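Local coordinates for protein toll-like receptor 6, Variable lymphocyte receptor B (Mus musculus, PDB 3A79) that probably senses bacterial diacylated lipopeptides together with Toll-like receptor 2 as an innate immune receptor, its ectodomain here being fused to part of a hagfish lymphocyte receptor, at residues P51-L57 with L75-L81; S154-F158 with L176-Y181; N285-R291 with E310-V316. All coordinates share one frame; numbering follows the deposited sequence.

Contact 1: P51-L57 with L75-L81; sequences PPRTKAL and LSELRVL
Two successive turns of a solenoid pack side by side here, within the Toll-like receptor 6 part of the fusion and near its N-terminal end. Each segment runs through a type I turn, Pro51 to Thr54 and Leu75 to Leu78, into a short parallel strand. Lys55 O is gripped by two backbone donors, Val80 N at 3.0 Å and Arg79 N at 2.7 Å, and Leu57 N returns a bond to Val80 O at 2.9 Å, which fixes Ala56 opposite Val80. Ala56 and Val80 share one face, Ala56 CB lying 3.7 Å from Val80 CB. On the other face lies a leucine cluster: Leu57 CD2 meets Leu75 CD1 at 4.1 Å, the two side chains crossing at about a right angle, while CB of Leu57 rests against Leu78 CD1 at 4.2 Å. At the more open turn end, Arg53 and Glu77 run alongside each other in the same direction. Arg53 NH1 reaches Glu77 OE1 at 3.3 Å, a salt bridge that meets the oxygen on its anti side with the guanidinium and carboxylate planes 79° apart. The extended Lys55 chain lies along Glu77 too, Lys55 CE to Glu77 CG 3.7 Å. With an alanine here instead of Glu77, Arg53 would probably be left without its carboxylate and set free to turn, and the Lys55 aliphatic chain would lose its support. Strand 35-37 flanks Ala56 and strand 104-106 flanks Val80. Leu78 and Leu81, with an arginine and a valine between them, are the opening of the LxxLxLxxN signature of a leucine-rich repeat.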
loop_
_atom_site.group_PDB
_atom_site.type_symbol
_atom_site.label_atom_id
_atom_site.label_comp_id
_atom_site.label_asym_id
_atom_site.label_seq_id
_atom_site.Cartn_x
_atom_site.Cartn_y
_atom_site.Cartn_z
ATOM N N PRO B 51 40.582 35.595 -9.040
ATOM C CA PRO B 51 41.074 35.652 -10.421
ATOM C C PRO B 51 40.438 36.830 -11.155
ATOM O O PRO B 51 39.211 36.944 -11.218
ATOM C CB PRO B 51 40.599 34.319 -11.010
ATOM C CG PRO B 51 40.478 33.405 -9.832
ATOM C CD PRO B 51 40.031 34.274 -8.697
ATOM N N PRO B 52 41.269 37.720 -11.701
ATOM C CA PRO B 52 40.818 38.985 -12.294
ATOM C C PRO B 52 39.714 38.842 -13.345
ATOM O O PRO B 52 38.795 39.661 -13.371
ATOM C CB PRO B 52 42.090 39.535 -12.931
ATOM C CG PRO B 52 43.183 38.980 -12.106
ATOM C CD PRO B 52 42.732 37.599 -11.710
ATOM N N ARG B 53 39.793 37.820 -14.191
ATOM C CA ARG B 53 38.832 37.667 -15.280
ATOM C C ARG B 53 37.617 36.812 -14.911
ATOM O O ARG B 53 36.952 36.277 -15.802
ATOM C CB ARG B 53 39.511 37.087 -16.531
ATOM C CG ARG B 53 40.343 38.074 -17.375
ATOM C CD ARG B 53 40.183 37.732 -18.860
ATOM N NE ARG B 53 39.956 36.291 -19.043
ATOM C CZ ARG B 53 39.188 35.750 -19.990
ATOM N NH1 ARG B 53 38.549 36.530 -20.856
ATOM N NH2 ARG B 53 39.053 34.427 -20.063
ATOM N N THR B 54 37.343 36.674 -13.608
ATOM C CA THR B 54 36.185 35.908 -13.121
ATOM C C THR B 54 34.919 36.509 -13.685
ATOM O O THR B 54 34.855 37.717 -13.887
ATOM C CB THR B 54 36.030 35.965 -11.584
ATOM O OG1 THR B 54 37.291 35.757 -10.953
ATOM C CG2 THR B 54 35.058 34.910 -11.098
ATOM N N LYS B 55 33.901 35.685 -13.907
ATOM C CA LYS B 55 32.679 36.179 -14.535
ATOM C C LYS B 55 31.429 36.072 -13.667
ATOM O O LYS B 55 30.624 36.993 -13.649
ATOM C CB LYS B 55 32.475 35.545 -15.915
ATOM C CG LYS B 55 33.558 35.974 -16.893
ATOM C CD LYS B 55 33.366 35.432 -18.294
ATOM C CE LYS B 55 34.327 36.131 -19.251
ATOM N NZ LYS B 55 34.357 35.491 -20.595
ATOM N N ALA B 56 31.267 34.969 -12.947
ATOM C CA ALA B 56 30.160 34.843 -12.001
ATOM C C ALA B 56 30.673 34.648 -10.576
ATOM O O ALA B 56 31.298 33.638 -10.275
ATOM C CB ALA B 56 29.247 33.694 -12.394
ATOM N N LEU B 57 30.408 35.617 -9.705
ATOM C CA LEU B 57 30.825 35.535 -8.305
ATOM C C LEU B 57 29.630 35.464 -7.349
ATOM O O LEU B 57 28.737 36.297 -7.410
ATOM C CB LEU B 57 31.723 36.726 -7.948
ATOM C CG LEU B 57 32.025 36.999 -6.469
ATOM C CD1 LEU B 57 32.441 35.740 -5.745
ATOM C CD2 LEU B 57 33.096 38.073 -6.330
ATOM N N LEU B 75 37.502 43.211 -10.748
ATOM C CA LEU B 75 36.776 42.173 -11.471
ATOM C C LEU B 75 36.110 42.752 -12.708
ATOM O O LEU B 75 34.891 42.740 -12.827
ATOM C CB LEU B 75 35.731 41.530 -10.565
ATOM C CG LEU B 75 36.313 40.926 -9.292
ATOM C CD1 LEU B 75 35.346 41.026 -8.129
ATOM C CD2 LEU B 75 36.716 39.484 -9.548
ATOM N N SER B 76 36.923 43.239 -13.635
ATOM C CA SER B 76 36.434 43.979 -14.794
ATOM C C SER B 76 35.520 43.179 -15.713
ATOM O O SER B 76 34.804 43.757 -16.532
ATOM C CB SER B 76 37.609 44.533 -15.610
ATOM O OG SER B 76 38.011 43.613 -16.614
ATOM N N GLU B 77 35.536 41.858 -15.579
ATOM C CA GLU B 77 34.815 40.992 -16.508
ATOM C C GLU B 77 33.511 40.474 -15.925
ATOM O O GLU B 77 32.776 39.756 -16.599
ATOM C CB GLU B 77 35.685 39.795 -16.882
ATOM C CG GLU B 77 35.705 39.480 -18.355
ATOM C CD GLU B 77 36.891 40.120 -19.043
ATOM O OE1 GLU B 77 37.817 39.366 -19.411
ATOM O OE2 GLU B 77 36.907 41.367 -19.195
ATOM N N LEU B 78 33.244 40.837 -14.671
ATOM C CA LEU B 78 32.102 40.326 -13.910
ATOM C C LEU B 78 30.774 40.498 -14.643
ATOM O O LEU B 78 30.445 41.598 -15.074
ATOM C CB LEU B 78 32.030 41.011 -12.539
ATOM C CG LEU B 78 31.094 40.333 -11.540
ATOM C CD1 LEU B 78 31.405 38.859 -11.514
ATOM C CD2 LEU B 78 31.246 40.911 -10.156
ATOM N N ARG B 79 30.029 39.406 -14.792
ATOM C CA ARG B 79 28.696 39.459 -15.373
ATOM C C ARG B 79 27.672 39.229 -14.277
ATOM O O ARG B 79 26.616 39.858 -14.243
ATOM C CB ARG B 79 28.504 38.383 -16.439
ATOM C CG ARG B 79 29.329 38.524 -17.705
ATOM C CD ARG B 79 28.957 37.404 -18.694
ATOM N NE ARG B 79 29.249 36.050 -18.186
ATOM C CZ ARG B 79 28.354 35.219 -17.639
ATOM N NH1 ARG B 79 27.084 35.592 -17.511
ATOM N NH2 ARG B 79 28.732 34.010 -17.213
ATOM N N VAL B 80 27.991 38.315 -13.378
ATOM C CA VAL B 80 27.058 37.901 -12.345
ATOM C C VAL B 80 27.637 38.127 -10.955
ATOM O O VAL B 80 28.781 37.771 -10.682
ATOM C CB VAL B 80 26.701 36.419 -12.517
ATOM C CG1 VAL B 80 25.878 35.911 -11.339
ATOM C CG2 VAL B 80 26.001 36.207 -13.863
ATOM N N LEU B 81 26.848 38.746 -10.085
ATOM C CA LEU B 81 27.240 38.944 -8.695
ATOM C C LEU B 81 26.049 38.602 -7.813
ATOM O O LEU B 81 25.029 39.274 -7.862
ATOM C CB LEU B 81 27.698 40.386 -8.457
ATOM C CG LEU B 81 27.920 40.838 -7.011
ATOM C CD1 LEU B 81 29.169 40.219 -6.402
ATOM C CD2 LEU B 81 27.992 42.360 -6.955
#

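Contact 2: S154-F158 with L176-Y181; sequences SAAKF and LDLVSY
Part of the leucine-rich-repeat core of Toll-like receptor 6, this contact lies where parallel strands leave the sheet and turn toward the loops. Ser154 and Asp177 form the one parallel bridge between the segments, CA to CA 4.9 Å, with both side chains on the same face. Their polar ends look to the preceding turn: Ser154 OG is hydrogen-bonded to Asn131 N, and Asp177 OD1 to Phe130 N. The other carboxylate oxygen, Asp177 OD2, accepts from Val179 N at 3.3 Å, an Asx turn at which the chain bends away from the sheet. Beyond the bridge the next close pair is Ala156 with Tyr181, CA to CA 4.2 Å, so the 176-181 side uses two more residues than its partner to reach it, and the two turns of the solenoid are locally out of step. Phe158 fills the interior beneath. With CG anti to its carbonyl carbon (chi1 -56°), its ring is directed at three side chains: CE1 meets Leu178 CD1 at 3.5 Å, CE2 meets Leu176 CD1 at 4.0 Å, and Tyr181 CD1 comes up at the ring edge, near its plane, 4.2 Å from CE1. Leu136 and Leu191 add to this packing from neighbouring loop and strand. Nearer the outside, Ala156 CB sits 3.4 Å from Ser180 O. The hydroxyl of Tyr181 reaches past the segments to Gln212 N.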
loop_
_atom_site.group_PDB
_atom_site.type_symbol
_atom_site.label_atom_id
_atom_site.label_comp_id
_atom_site.label_asym_id
_atom_site.label_seq_id
_atom_site.Cartn_x
_atom_site.Cartn_y
_atom_site.Cartn_z
ATOM N N SER B 154 10.926 45.372 -2.763
ATOM C CA SER B 154 10.180 45.255 -1.518
ATOM C C SER B 154 9.946 46.623 -0.914
ATOM O O SER B 154 10.737 47.549 -1.098
ATOM C CB SER B 154 10.912 44.385 -0.510
ATOM O OG SER B 154 11.908 45.109 0.169
ATOM N N ALA B 155 8.857 46.738 -0.172
ATOM C CA ALA B 155 8.490 48.010 0.405
ATOM C C ALA B 155 7.409 47.819 1.453
ATOM O O ALA B 155 6.856 46.732 1.591
ATOM C CB ALA B 155 8.017 48.938 -0.684
ATOM N N ALA B 156 7.118 48.889 2.186
ATOM C CA ALA B 156 6.097 48.882 3.225
ATOM C C ALA B 156 4.930 49.833 2.889
ATOM O O ALA B 156 3.870 49.802 3.530
ATOM C CB ALA B 156 6.723 49.243 4.560
ATOM N N LYS B 157 5.134 50.669 1.876
ATOM C CA LYS B 157 4.123 51.619 1.437
ATOM C C LYS B 157 4.022 51.583 -0.076
ATOM O O LYS B 157 5.037 51.484 -0.758
ATOM C CB LYS B 157 4.518 53.042 1.824
ATOM C CG LYS B 157 4.571 53.371 3.297
ATOM C CD LYS B 157 4.753 54.880 3.426
ATOM C CE LYS B 157 5.444 55.300 4.712
ATOM N NZ LYS B 157 5.698 56.774 4.695
ATOM N N PHE B 158 2.812 51.723 -0.605
ATOM C CA PHE B 158 2.637 51.790 -2.055
ATOM C C PHE B 158 1.755 52.951 -2.551
ATOM O O PHE B 158 0.660 53.179 -2.035
ATOM C CB PHE B 158 2.140 50.437 -2.576
ATOM C CG PHE B 158 3.037 49.296 -2.205
ATOM C CD1 PHE B 158 2.779 48.530 -1.080
ATOM C CD2 PHE B 158 4.164 49.008 -2.962
ATOM C CE1 PHE B 158 3.623 47.481 -0.727
ATOM C CE2 PHE B 158 5.007 47.964 -2.613
ATOM C CZ PHE B 158 4.735 47.202 -1.496
ATOM N N LEU B 176 7.932 40.935 -5.975
ATOM C CA LEU B 176 7.576 41.990 -5.034
ATOM C C LEU B 176 7.115 41.414 -3.705
ATOM O O LEU B 176 6.242 40.545 -3.663
ATOM C CB LEU B 176 6.466 42.830 -5.637
ATOM C CG LEU B 176 5.885 44.004 -4.870
ATOM C CD1 LEU B 176 6.981 44.873 -4.268
ATOM C CD2 LEU B 176 5.029 44.793 -5.852
ATOM N N ASP B 177 7.700 41.883 -2.612
ATOM C CA ASP B 177 7.335 41.319 -1.326
ATOM C C ASP B 177 6.815 42.340 -0.330
ATOM O O ASP B 177 7.376 43.423 -0.144
ATOM C CB ASP B 177 8.487 40.558 -0.710
ATOM C CG ASP B 177 9.405 41.452 0.065
ATOM O OD1 ASP B 177 10.337 41.983 -0.553
ATOM O OD2 ASP B 177 9.202 41.624 1.284
ATOM N N LEU B 178 5.742 41.935 0.328
ATOM C CA LEU B 178 4.990 42.765 1.235
ATOM C C LEU B 178 5.179 42.192 2.628
ATOM O O LEU B 178 4.247 42.151 3.432
ATOM C CB LEU B 178 3.512 42.659 0.874
ATOM C CG LEU B 178 2.871 43.090 -0.454
ATOM C CD1 LEU B 178 2.063 44.340 -0.225
ATOM C CD2 LEU B 178 3.852 43.252 -1.611
ATOM N N VAL B 179 6.373 41.695 2.909
ATOM C CA VAL B 179 6.646 41.189 4.242
ATOM C C VAL B 179 6.675 42.384 5.190
ATOM O O VAL B 179 6.116 42.335 6.288
ATOM C CB VAL B 179 7.977 40.422 4.305
ATOM C CG1 VAL B 179 8.155 39.814 5.665
ATOM C CG2 VAL B 179 7.999 39.336 3.265
ATOM N N SER B 180 7.302 43.466 4.733
ATOM C CA SER B 180 7.464 44.672 5.537
ATOM C C SER B 180 6.157 45.453 5.733
ATOM O O SER B 180 6.130 46.445 6.455
ATOM C CB SER B 180 8.513 45.586 4.894
ATOM O OG SER B 180 9.824 45.232 5.280
ATOM N N TYR B 181 5.082 44.993 5.101
ATOM C CA TYR B 181 3.846 45.771 4.973
ATOM C C TYR B 181 2.808 45.562 6.075
ATOM O O TYR B 181 2.414 44.442 6.373
ATOM C CB TYR B 181 3.200 45.502 3.609
ATOM C CG TYR B 181 1.748 45.903 3.510
ATOM C CD1 TYR B 181 1.377 47.068 2.849
ATOM C CD2 TYR B 181 0.744 45.115 4.069
ATOM C CE1 TYR B 181 0.047 47.438 2.746
ATOM C CE2 TYR B 181 -0.591 45.483 3.978
ATOM C CZ TYR B 181 -0.933 46.647 3.314
ATOM O OH TYR B 181 -2.252 47.028 3.211
#

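Contact 3: N285-R291 with E310-V316; sequences NLTITER and EHVKNQV. With NAG (2-acetamido-2-deoxy-beta-D-glucopyranose), chain F; NAG (2-acetamido-2-deoxy-beta-D-glucopyranose), chain G; NAG (2-acetamido-2-deoxy-beta-D-glucopyranose), chain C.
Strands 286-288 and 310-314 run parallel, their axes 4.7 Å apart at closest and inclined by 24°, with Leu286, Thr287 and Ile288 bridged to Val312, Lys313 and Asn314. Lys313 N donates to Leu286 O at 2.9 Å, and Lys313 O accepts from Ile288 N. A further bond, Asn285 N to Glu310 O, carries the pairing past the corner the chain turns at Asn285. On the inner face, Val312 has CG1 anti to its backbone N (chi1 179°), which places that methyl 4.3 Å from Leu286 CD2 and equally far from Ile288 CG1. Asn285 is glycosylated, ND2 covalently bonded to C1 of the N-acetylglucosamine of chain F at 1.4 Å. Its CB lies in plane at the edge of the His311 ring, whose ND1 is hydrogen-bonded to Asp340 OD2, and Lys313 CE passes 3.7 Å from Asn285 OD1. Glu310 grips two linked sugars of another glycan: OE1 accepts from O6 of the chain C sugar at 2.8 Å, and OE2 from N2 of the chain G sugar at 3.0 Å. At the far end Asn314 OD1 takes Val316 N in an Asx turn, and Val316 CG2 rests 3.5 Å from Arg291 N. Strand 252-261 borders Thr287 on one flank, strand 335-339 pairs with His311 on the other, and Asn314 packs on Phe319 in the loop that follows.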
loop_
_atom_site.group_PDB
_atom_site.type_symbol
_atom_site.label_atom_id
_atom_site.label_comp_id
_atom_site.label_asym_id
_atom_site.label_seq_id
_atom_site.Cartn_x
_atom_site.Cartn_y
_atom_site.Cartn_z
ATOM N N ASN B 285 1.323 23.143 -1.907
ATOM C CA ASN B 285 1.401 23.140 -0.443
ATOM C C ASN B 285 0.157 23.806 0.167
ATOM O O ASN B 285 0.238 24.797 0.891
ATOM C CB ASN B 285 2.735 23.771 0.008
ATOM C CG ASN B 285 2.880 23.904 1.515
ATOM O OD1 ASN B 285 2.294 23.146 2.297
ATOM N ND2 ASN B 285 3.704 24.880 1.925
ATOM N N LEU B 286 -0.997 23.224 -0.143
ATOM C CA LEU B 286 -2.278 23.585 0.458
ATOM C C LEU B 286 -2.499 22.901 1.818
ATOM O O LEU B 286 -2.156 21.730 1.989
ATOM C CB LEU B 286 -3.411 23.203 -0.502
ATOM C CG LEU B 286 -4.857 23.251 -0.015
ATOM C CD1 LEU B 286 -5.270 24.682 0.187
ATOM C CD2 LEU B 286 -5.756 22.577 -1.022
ATOM N N THR B 287 -3.086 23.630 2.770
ATOM C CA THR B 287 -3.431 23.089 4.095
ATOM C C THR B 287 -4.899 23.357 4.469
ATOM O O THR B 287 -5.231 24.453 4.909
ATOM C CB THR B 287 -2.524 23.683 5.208
ATOM O OG1 THR B 287 -1.147 23.570 4.836
ATOM C CG2 THR B 287 -2.739 22.974 6.517
ATOM N N ILE B 288 -5.769 22.360 4.293
ATOM C CA ILE B 288 -7.192 22.461 4.665
ATOM C C ILE B 288 -7.357 22.599 6.187
ATOM O O ILE B 288 -6.738 21.858 6.947
ATOM C CB ILE B 288 -7.978 21.218 4.208
ATOM C CG1 ILE B 288 -7.585 20.791 2.786
ATOM C CG2 ILE B 288 -9.453 21.453 4.332
ATOM C CD1 ILE B 288 -7.826 21.831 1.727
ATOM N N THR B 289 -8.210 23.515 6.646
ATOM C CA THR B 289 -7.989 24.028 8.000
ATOM C C THR B 289 -8.891 23.744 9.196
ATOM O O THR B 289 -8.427 23.103 10.138
ATOM C CB THR B 289 -7.489 25.474 7.997
ATOM O OG1 THR B 289 -6.065 25.436 8.122
ATOM C CG2 THR B 289 -8.063 26.267 9.155
ATOM N N GLU B 290 -10.126 24.213 9.243
ATOM C CA GLU B 290 -10.804 24.111 10.551
ATOM C C GLU B 290 -11.887 23.057 10.560
ATOM O O GLU B 290 -12.143 22.423 11.582
ATOM C CB GLU B 290 -11.419 25.442 11.007
ATOM C CG GLU B 290 -10.453 26.580 11.326
ATOM C CD GLU B 290 -11.155 27.943 11.355
ATOM O OE1 GLU B 290 -12.398 27.987 11.193
ATOM O OE2 GLU B 290 -10.472 28.975 11.538
ATOM N N ARG B 291 -12.540 22.900 9.416
ATOM C CA ARG B 291 -13.660 21.989 9.277
ATOM C C ARG B 291 -13.889 21.786 7.796
ATOM O O ARG B 291 -13.457 22.591 6.978
ATOM C CB ARG B 291 -14.914 22.553 9.957
ATOM C CG ARG B 291 -15.042 24.076 9.884
ATOM C CD ARG B 291 -16.011 24.659 10.903
ATOM N NE ARG B 291 -17.335 24.062 10.754
ATOM C CZ ARG B 291 -17.781 23.027 11.467
ATOM N NH1 ARG B 291 -17.008 22.465 12.390
ATOM N NH2 ARG B 291 -19.004 22.553 11.260
ATOM N N GLU B 310 -0.905 20.161 -5.689
ATOM C CA GLU B 310 0.213 19.304 -5.311
ATOM C C GLU B 310 0.683 19.564 -3.899
ATOM O O GLU B 310 1.006 20.690 -3.540
ATOM C CB GLU B 310 1.398 19.459 -6.273
ATOM C CG GLU B 310 2.373 18.281 -6.214
ATOM C CD GLU B 310 3.629 18.468 -7.064
ATOM O OE1 GLU B 310 3.536 18.999 -8.199
ATOM O OE2 GLU B 310 4.714 18.062 -6.587
ATOM N N HIS B 311 0.746 18.499 -3.112
ATOM C CA HIS B 311 1.187 18.576 -1.723
ATOM C C HIS B 311 0.105 19.165 -0.850
ATOM O O HIS B 311 0.029 20.375 -0.678
ATOM C CB HIS B 311 2.469 19.395 -1.576
ATOM C CG HIS B 311 3.102 19.261 -0.228
ATOM N ND1 HIS B 311 3.324 18.039 0.368
ATOM C CD2 HIS B 311 3.550 20.191 0.646
ATOM C CE1 HIS B 311 3.880 18.221 1.550
ATOM N NE2 HIS B 311 4.032 19.519 1.743
ATOM N N VAL B 312 -0.732 18.304 -0.293
ATOM C CA VAL B 312 -1.864 18.769 0.477
ATOM C C VAL B 312 -1.800 18.189 1.867
ATOM O O VAL B 312 -1.869 16.974 2.036
ATOM C CB VAL B 312 -3.181 18.352 -0.174
ATOM C CG1 VAL B 312 -4.349 18.831 0.667
ATOM C CG2 VAL B 312 -3.262 18.906 -1.586
ATOM N N LYS B 313 -1.641 19.058 2.859
ATOM C CA LYS B 313 -1.687 18.643 4.254
ATOM C C LYS B 313 -3.171 18.887 4.686
ATOM O O LYS B 313 -3.762 19.898 4.316
ATOM C CB LYS B 313 -0.581 19.371 5.120
ATOM C CG LYS B 313 0.833 19.772 4.384
ATOM C CD LYS B 313 2.110 20.126 5.325
ATOM C CE LYS B 313 3.472 20.503 4.539
ATOM N NZ LYS B 313 4.907 20.635 5.206
ATOM N N ASN B 314 -3.807 17.941 5.381
ATOM C CA ASN B 314 -5.186 18.159 5.875
ATOM C C ASN B 314 -5.358 17.954 7.392
ATOM O O ASN B 314 -5.070 16.887 7.921
ATOM C CB ASN B 314 -6.200 17.310 5.099
ATOM C CG ASN B 314 -7.629 17.424 5.655
ATOM O OD1 ASN B 314 -7.902 18.204 6.563
ATOM N ND2 ASN B 314 -8.542 16.631 5.102
ATOM N N GLN B 315 -5.840 18.982 8.080
ATOM C CA GLN B 315 -5.917 18.978 9.538
ATOM C C GLN B 315 -7.281 18.586 10.105
ATOM O O GLN B 315 -7.429 18.450 11.317
ATOM C CB GLN B 315 -5.527 20.345 10.093
ATOM C CG GLN B 315 -4.190 20.830 9.616
ATOM C CD GLN B 315 -3.816 22.152 10.231
ATOM O OE1 GLN B 315 -4.647 22.810 10.882
ATOM N NE2 GLN B 315 -2.561 22.560 10.033
ATOM N N VAL B 316 -8.274 18.428 9.240
ATOM C CA VAL B 316 -9.581 17.945 9.669
ATOM C C VAL B 316 -9.623 16.423 9.484
ATOM O O VAL B 316 -9.147 15.922 8.462
ATOM C CB VAL B 316 -10.707 18.604 8.849
ATOM C CG1 VAL B 316 -12.048 18.324 9.470
ATOM C CG2 VAL B 316 -10.484 20.081 8.774
HETATM C C1 NAG F . 3.885 24.956 3.358
HETATM C C2 NAG F . 5.402 25.161 3.459
HETATM C C3 NAG F . 5.892 25.673 4.806
HETATM C C4 NAG F . 4.920 26.626 5.509
HETATM C C5 NAG F . 3.443 26.321 5.277
HETATM C C6 NAG F . 2.606 27.511 5.743
HETATM C C7 NAG F . 6.923 23.779 2.102
HETATM C C8 NAG F . 6.897 22.436 1.436
HETATM N N2 NAG F . 6.120 23.928 3.170
HETATM O O3 NAG F . 7.103 26.358 4.567
HETATM O O4 NAG F . 5.200 26.622 6.900
HETATM O O5 NAG F . 3.163 26.040 3.919
HETATM O O6 NAG F . 1.227 27.261 5.574
HETATM O O7 NAG F . 7.664 24.655 1.646
HETATM C C1 NAG G . 5.631 16.370 -10.462
HETATM C C2 NAG G . 6.443 16.030 -9.201
HETATM C C3 NAG G . 7.331 17.184 -8.763
HETATM C C4 NAG G . 8.202 17.623 -9.934
HETATM C C5 NAG G . 7.285 18.055 -11.075
HETATM C C6 NAG G . 8.069 18.433 -12.323
HETATM C C7 NAG G . 5.615 14.336 -7.678
HETATM C C8 NAG G . 4.873 14.053 -6.394
HETATM N N2 NAG G . 5.627 15.606 -8.080
HETATM O O3 NAG G . 8.068 16.835 -7.607
HETATM O O4 NAG G . 9.062 18.673 -9.527
HETATM O O5 NAG G . 6.397 17.024 -11.453
HETATM O O6 NAG G . 8.642 17.270 -12.883
HETATM O O7 NAG G . 6.164 13.428 -8.323
HETATM C C1 NAG C . 1.296 14.083 -12.534
HETATM C C2 NAG C . 2.335 14.562 -13.551
HETATM C C3 NAG C . 3.743 14.740 -12.975
HETATM C C4 NAG C . 3.763 15.371 -11.580
HETATM C C5 NAG C . 2.656 14.790 -10.702
HETATM C C6 NAG C . 2.537 15.579 -9.411
HETATM C C7 NAG C . 2.046 13.943 -15.900
HETATM C C8 NAG C . 2.303 12.900 -16.953
HETATM N N2 NAG C . 2.412 13.621 -14.655
HETATM O O3 NAG C . 4.539 15.499 -13.868
HETATM O O4 NAG C . 5.059 15.165 -11.021
HETATM O O5 NAG C . 1.403 14.838 -11.349
HETATM O O6 NAG C . 2.503 16.952 -9.733
HETATM O O7 NAG C . 1.522 15.022 -16.200
#

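In the fold
From the N terminus the contacts come in series: contact 1 closes before contact 2 opens, and contact 2 before contact 3, so none nests in or crosses another. Each closes a loop of 17 or 18 residues between its segments, the greater part of one repeat, by setting a strand or its exit beside the next along the chain: 56-58 with 80-82, 150-154 with 171-178, 278-288 with 306-314. None touches another; nearest atoms are about 16 Å apart between contacts 1 and 2 and about 15 Å between contacts 2 and 3. Contacts 1 and 3, centres 46 Å apart, are joined through the intervening run of parallel strands, all within the receptor part of the fusion.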